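PDB 3GC6: ecto-NAD+ glycohydrolase (CD38 molecule) from Bos taurus, which belongs to the ADP-ribosyl cyclase family, as a CD38-type ecto-enzyme with several disulfides. Local coordinates for residues 23-36 with 104-118. The protein carries 1 engineered substitution. Residues are numbered along the deposited sequence; the frame is centred on the assembly and turned at random.
Sequences IIQERCDTYTQTIR and MTLEDTLLGYLADGL. With SO4 (sulfate ion), chain E.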
loop_
_atom_site.group_PDB
_atom_site.type_symbol
_atom_site.label_atom_id
_atom_site.label_comp_id
_atom_site.label_asym_id
_atom_site.label_seq_id
_atom_site.Cartn_x
_atom_site.Cartn_y
_atom_site.Cartn_z
ATOM N N ILE A 23 -15.519 2.267 6.614
ATOM C CA ILE A 23 -15.398 3.001 5.371
ATOM C C ILE A 23 -13.983 3.562 5.227
ATOM O O ILE A 23 -13.377 3.460 4.154
ATOM C CB ILE A 23 -16.436 4.138 5.294
ATOM C CG1 ILE A 23 -17.842 3.534 5.244
ATOM C CG2 ILE A 23 -16.189 5.032 4.081
ATOM C CD1 ILE A 23 -18.953 4.536 5.537
ATOM N N ILE A 24 -13.470 4.177 6.296
ATOM C CA ILE A 24 -12.109 4.712 6.264
ATOM C C ILE A 24 -11.111 3.632 5.865
ATOM O O ILE A 24 -10.306 3.815 4.947
ATOM C CB ILE A 24 -11.701 5.281 7.629
ATOM C CG1 ILE A 24 -12.560 6.503 7.935
ATOM C CG2 ILE A 24 -10.223 5.623 7.634
ATOM C CD1 ILE A 24 -12.413 7.616 6.921
ATOM N N GLN A 25 -11.208 2.502 6.559
ATOM C CA GLN A 25 -10.307 1.347 6.376
ATOM C C GLN A 25 -10.352 0.903 4.932
ATOM O O GLN A 25 -9.311 0.772 4.271
ATOM C CB GLN A 25 -10.749 0.171 7.269
ATOM C CG GLN A 25 -9.966 -1.157 6.988
ATOM C CD GLN A 25 -10.711 -2.169 6.102
ATOM O OE1 GLN A 25 -10.226 -2.571 5.032
ATOM N NE2 GLN A 25 -11.890 -2.596 6.558
ATOM N N GLU A 26 -11.557 0.670 4.424
ATOM C CA GLU A 26 -11.688 0.159 3.076
ATOM C C GLU A 26 -11.126 1.179 2.068
ATOM O O GLU A 26 -10.427 0.816 1.112
ATOM C CB GLU A 26 -13.134 -0.187 2.718
ATOM C CG GLU A 26 -13.713 -1.401 3.457
ATOM C CD GLU A 26 -15.142 -1.692 3.037
ATOM O OE1 GLU A 26 -15.762 -0.851 2.348
ATOM O OE2 GLU A 26 -15.659 -2.764 3.421
ATOM N N ARG A 27 -11.465 2.452 2.251
ATOM C CA ARG A 27 -10.997 3.480 1.316
ATOM C C ARG A 27 -9.473 3.600 1.340
ATOM O O ARG A 27 -8.840 3.818 0.301
ATOM C CB ARG A 27 -11.665 4.825 1.623
ATOM C CG ARG A 27 -13.123 4.850 1.225
ATOM C CD ARG A 27 -13.731 6.211 1.521
ATOM N NE ARG A 27 -15.103 6.307 1.025
ATOM C CZ ARG A 27 -15.820 7.433 1.015
ATOM N NH1 ARG A 27 -15.322 8.556 1.513
ATOM N NH2 ARG A 27 -17.058 7.413 0.493
ATOM N N CYS A 28 -8.875 3.472 2.511
ATOM C CA CYS A 28 -7.427 3.600 2.603
ATOM C C CYS A 28 -6.731 2.463 1.838
ATOM O O CYS A 28 -5.784 2.698 1.078
ATOM C CB CYS A 28 -6.990 3.609 4.056
ATOM S SG CYS A 28 -5.311 4.175 4.280
ATOM N N ASP A 29 -7.225 1.245 2.009
ATOM C CA ASP A 29 -6.647 0.118 1.243
ATOM C C ASP A 29 -6.845 0.316 -0.251
ATOM O O ASP A 29 -5.930 0.098 -1.059
ATOM C CB ASP A 29 -7.284 -1.202 1.683
ATOM C CG ASP A 29 -6.832 -1.642 3.083
ATOM O OD1 ASP A 29 -5.778 -1.181 3.563
ATOM O OD2 ASP A 29 -7.542 -2.477 3.711
ATOM N N THR A 30 -8.059 0.699 -0.652
ATOM C CA THR A 30 -8.324 0.950 -2.057
ATOM C C THR A 30 -7.390 2.021 -2.620
ATOM O O THR A 30 -6.776 1.874 -3.688
ATOM C CB THR A 30 -9.804 1.343 -2.235
ATOM O OG1 THR A 30 -10.592 0.195 -1.895
ATOM C CG2 THR A 30 -10.079 1.796 -3.683
ATOM N N TYR A 31 -7.272 3.118 -1.896
ATOM C CA TYR A 31 -6.459 4.207 -2.386
ATOM C C TYR A 31 -4.977 3.829 -2.541
ATOM O O TYR A 31 -4.377 4.042 -3.609
ATOM C CB TYR A 31 -6.595 5.410 -1.453
ATOM C CG TYR A 31 -5.888 6.657 -1.975
ATOM C CD1 TYR A 31 -6.584 7.596 -2.739
ATOM C CD2 TYR A 31 -4.525 6.869 -1.723
ATOM C CE1 TYR A 31 -5.959 8.749 -3.259
ATOM C CE2 TYR A 31 -3.876 8.023 -2.231
ATOM C CZ TYR A 31 -4.612 8.962 -2.993
ATOM O OH TYR A 31 -4.007 10.122 -3.459
ATOM N N THR A 32 -4.408 3.260 -1.481
ATOM C CA THR A 32 -2.970 3.033 -1.439
ATOM C C THR A 32 -2.542 1.900 -2.349
ATOM O O THR A 32 -1.366 1.848 -2.736
ATOM C CB THR A 32 -2.483 2.720 -0.037
ATOM O OG1 THR A 32 -3.209 1.584 0.459
ATOM C CG2 THR A 32 -2.720 3.919 0.902
ATOM N N GLN A 33 -3.458 0.968 -2.631
ATOM C CA GLN A 33 -3.087 -0.238 -3.400
ATOM C C GLN A 33 -3.606 -0.252 -4.835
ATOM O O GLN A 33 -3.042 -0.934 -5.707
ATOM C CB GLN A 33 -3.587 -1.479 -2.664
ATOM C CG GLN A 33 -2.939 -1.673 -1.325
ATOM C CD GLN A 33 -3.444 -2.906 -0.616
ATOM O OE1 GLN A 33 -3.637 -3.963 -1.236
ATOM N NE2 GLN A 33 -3.651 -2.793 0.693
ATOM N N THR A 34 -4.684 0.464 -5.101
ATOM C CA THR A 34 -5.323 0.319 -6.414
ATOM C C THR A 34 -5.542 1.650 -7.140
ATOM O O THR A 34 -5.556 1.702 -8.377
ATOM C CB THR A 34 -6.635 -0.509 -6.349
ATOM O OG1 THR A 34 -7.700 0.305 -5.837
ATOM C CG2 THR A 34 -6.472 -1.750 -5.492
ATOM N N ILE A 35 -5.692 2.731 -6.383
ATOM C CA ILE A 35 -5.876 4.055 -6.978
ATOM C C ILE A 35 -4.553 4.759 -7.255
ATOM O O ILE A 35 -4.263 5.128 -8.410
ATOM C CB ILE A 35 -6.790 4.949 -6.123
ATOM C CG1 ILE A 35 -8.180 4.328 -6.048
ATOM C CG2 ILE A 35 -6.889 6.368 -6.713
ATOM C CD1 ILE A 35 -9.121 5.136 -5.234
ATOM N N ARG A 36 -3.756 4.959 -6.213
ATOM C CA ARG A 36 -2.456 5.596 -6.356
ATOM C C ARG A 36 -1.343 4.724 -5.791
ATOM O O ARG A 36 -0.656 5.124 -4.857
ATOM C CB ARG A 36 -2.432 6.979 -5.693
ATOM C CG ARG A 36 -2.596 8.171 -6.635
ATOM C CD ARG A 36 -3.798 8.027 -7.564
ATOM N NE ARG A 36 -4.041 9.208 -8.396
ATOM C CZ ARG A 36 -5.095 10.013 -8.266
ATOM N NH1 ARG A 36 -6.016 9.771 -7.337
ATOM N NH2 ARG A 36 -5.227 11.062 -9.068
ATOM N N MET A 104 -5.064 15.987 -9.779
ATOM C CA MET A 104 -5.581 15.679 -8.447
ATOM C C MET A 104 -6.224 16.886 -7.755
ATOM O O MET A 104 -5.562 17.927 -7.573
ATOM C CB MET A 104 -4.494 15.119 -7.520
ATOM C CG MET A 104 -3.827 13.886 -8.062
ATOM S SD MET A 104 -2.395 13.377 -7.036
ATOM C CE MET A 104 -3.347 12.975 -5.683
ATOM N N THR A 105 -7.505 16.749 -7.399
ATOM C CA THR A 105 -8.161 17.681 -6.473
ATOM C C THR A 105 -7.831 17.294 -5.020
ATOM O O THR A 105 -7.199 16.261 -4.786
ATOM C CB THR A 105 -9.707 17.669 -6.597
ATOM O OG1 THR A 105 -10.210 16.394 -6.186
ATOM C CG2 THR A 105 -10.139 17.935 -8.059
ATOM N N LEU A 106 -8.329 18.105 -4.082
ATOM C CA LEU A 106 -8.128 17.816 -2.662
ATOM C C LEU A 106 -8.715 16.445 -2.346
ATOM O O LEU A 106 -8.169 15.706 -1.536
ATOM C CB LEU A 106 -8.807 18.899 -1.825
ATOM C CG LEU A 106 -8.659 18.803 -0.295
ATOM C CD1 LEU A 106 -7.192 18.812 0.081
ATOM C CD2 LEU A 106 -9.435 19.924 0.393
ATOM N N GLU A 107 -9.838 16.121 -2.984
ATOM C CA GLU A 107 -10.514 14.851 -2.722
ATOM C C GLU A 107 -9.827 13.663 -3.373
ATOM O O GLU A 107 -10.255 12.519 -3.196
ATOM C CB GLU A 107 -11.985 14.957 -3.144
ATOM C CG GLU A 107 -12.777 15.987 -2.385
ATOM C CD GLU A 107 -12.458 17.436 -2.778
ATOM O OE1 GLU A 107 -12.010 17.681 -3.914
ATOM O OE2 GLU A 107 -12.689 18.351 -1.981
ATOM N N ASP A 108 -8.739 13.925 -4.103
ATOM C CA ASP A 108 -7.939 12.872 -4.709
ATOM C C ASP A 108 -6.642 12.604 -3.926
ATOM O O ASP A 108 -5.842 11.760 -4.311
ATOM C CB ASP A 108 -7.629 13.214 -6.169
ATOM C CG ASP A 108 -8.879 13.314 -7.025
ATOM O OD1 ASP A 108 -9.679 12.328 -7.009
ATOM O OD2 ASP A 108 -9.061 14.339 -7.733
ATOM N N THR A 109 -6.396 13.375 -2.851
ATOM C CA THR A 109 -5.307 13.050 -1.935
ATOM C C THR A 109 -5.770 11.866 -1.075
ATOM O O THR A 109 -6.969 11.570 -1.019
ATOM C CB THR A 109 -4.987 14.251 -0.998
ATOM O OG1 THR A 109 -6.114 14.581 -0.176
ATOM C CG2 THR A 109 -4.576 15.476 -1.843
ATOM N N LEU A 110 -4.843 11.208 -0.370
ATOM C CA LEU A 110 -5.255 10.060 0.467
ATOM C C LEU A 110 -6.329 10.476 1.478
ATOM O O LEU A 110 -7.428 9.895 1.545
ATOM C CB LEU A 110 -4.050 9.470 1.182
ATOM C CG LEU A 110 -4.247 8.128 1.903
ATOM C CD1 LEU A 110 -2.896 7.404 2.070
ATOM C CD2 LEU A 110 -4.891 8.362 3.264
ATOM N N LEU A 111 -6.018 11.523 2.244
ATOM C CA LEU A 111 -6.942 11.916 3.307
ATOM C C LEU A 111 -8.263 12.464 2.735
ATOM O O LEU A 111 -9.336 12.259 3.328
ATOM C CB LEU A 111 -6.276 12.923 4.279
ATOM C CG LEU A 111 -5.140 12.312 5.108
ATOM C CD1 LEU A 111 -4.518 13.385 6.005
ATOM C CD2 LEU A 111 -5.669 11.113 5.985
ATOM N N GLY A 112 -8.164 13.249 1.646
ATOM C CA GLY A 112 -9.367 13.781 0.999
ATOM C C GLY A 112 -10.240 12.646 0.483
ATOM O O GLY A 112 -11.474 12.713 0.544
ATOM N N TYR A 113 -9.603 11.616 -0.051
ATOM C CA TYR A 113 -10.329 10.459 -0.538
ATOM C C TYR A 113 -11.022 9.705 0.596
ATOM O O TYR A 113 -12.192 9.305 0.470
ATOM C CB TYR A 113 -9.352 9.549 -1.308
ATOM C CG TYR A 113 -9.999 8.334 -1.940
ATOM C CD1 TYR A 113 -10.555 8.423 -3.201
ATOM C CD2 TYR A 113 -10.024 7.101 -1.296
ATOM C CE1 TYR A 113 -11.156 7.298 -3.803
ATOM C CE2 TYR A 113 -10.608 5.973 -1.893
ATOM C CZ TYR A 113 -11.179 6.091 -3.139
ATOM O OH TYR A 113 -11.765 4.978 -3.751
ATOM N N LEU A 114 -10.323 9.511 1.713
ATOM C CA LEU A 114 -10.974 8.835 2.846
ATOM C C LEU A 114 -12.238 9.582 3.293
ATOM O O LEU A 114 -13.250 8.958 3.586
ATOM C CB LEU A 114 -10.035 8.752 4.049
ATOM C CG LEU A 114 -9.171 7.524 4.223
ATOM C CD1 LEU A 114 -8.639 6.958 2.928
ATOM C CD2 LEU A 114 -8.088 7.710 5.360
ATOM N N ALA A 115 -12.148 10.917 3.390
ATOM C CA ALA A 115 -13.174 11.710 4.074
ATOM C C ALA A 115 -14.297 12.200 3.169
ATOM O O ALA A 115 -15.342 12.579 3.642
ATOM C CB ALA A 115 -12.485 12.904 4.754
ATOM N N ASP A 116 -14.098 12.157 1.848
ATOM C CA ASP A 116 -15.045 12.783 0.927
ATOM C C ASP A 116 -16.448 12.228 1.140
ATOM O O ASP A 116 -16.640 10.999 1.111
ATOM C CB ASP A 116 -14.610 12.472 -0.512
ATOM C CG ASP A 116 -15.315 13.353 -1.552
ATOM O OD1 ASP A 116 -15.933 14.362 -1.202
ATOM O OD2 ASP A 116 -15.203 13.006 -2.743
ATOM N N GLY A 117 -17.408 13.134 1.344
ATOM C CA GLY A 117 -18.804 12.723 1.498
ATOM C C GLY A 117 -19.195 12.187 2.859
ATOM O O GLY A 117 -20.389 11.919 3.088
ATOM N N LEU A 118 -18.230 12.032 3.767
ATOM C CA LEU A 118 -18.542 11.496 5.091
ATOM C C LEU A 118 -18.830 12.603 6.119
ATOM O O LEU A 118 -18.498 13.791 5.913
ATOM C CB LEU A 118 -17.415 10.618 5.629
ATOM C CG LEU A 118 -16.899 9.553 4.664
ATOM C CD1 LEU A 118 -15.863 8.641 5.352
ATOM C CD2 LEU A 118 -18.078 8.717 4.139
HETATM S S SO4 E . -10.364 -2.490 -3.699
HETATM O O1 SO4 E . -9.412 -1.482 -4.160
HETATM O O2 SO4 E . -9.946 -3.812 -4.183
HETATM O O3 SO4 E . -10.408 -2.476 -2.238
HETATM O O4 SO4 E . -11.694 -2.178 -4.227
HETATM O O HOH W 1 -19.017 9.257 -0.147
HETATM O O HOH W 2 -8.693 9.683 -6.589
#
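Arg27 and Tyr31 of helix 20-35 reach across to the two ends of the short helix 110-115, in a helix-helix packing within the helical part of this ADP-ribosyl cyclase fold. The segment axes run roughly antiparallel, at 139°, and come within 9.0 Å. At the C-terminal end of helix 110-115, the extended Arg27 side chain puts NH1 between two carbonyls. Arg27 NH1 to Asp116 O is short and straight (2.8 Å, 166°) and lies in the guanidinium plane; the bond to Leu114 O, 3.0 Å from NH1, meets that carbonyl from above its plane. A water joins Arg27 NH2 to Asp116 O, and Leu118 CD2 lies over one guanidinium face. At the other end, Tyr31 swings out with CG anti to its backbone N (chi1 -174°), and Tyr31 OH donates to Asp108 O at 2.6 Å, just ahead of the N-cap Thr109. Leu110 CA sits over one face of that ring, 3.7 Å from its centroid, a CH-pi contact. Between these ends Tyr113 packs among Arg27, Thr30 and Tyr31, its ring oblique to that of Tyr31. The side chains of Leu114 and Ile24 cross at about a right angle, and Leu114 CD1 packs on Cys28, whose disulfide to Cys44 ties in helix 44-55. The three direct hydrogen bonds across the contact all end on main-chain carbonyls, at or just beyond the ends of helix 110-115, and the positive Arg27 probably offsets the partial negative charge at its C-terminal end.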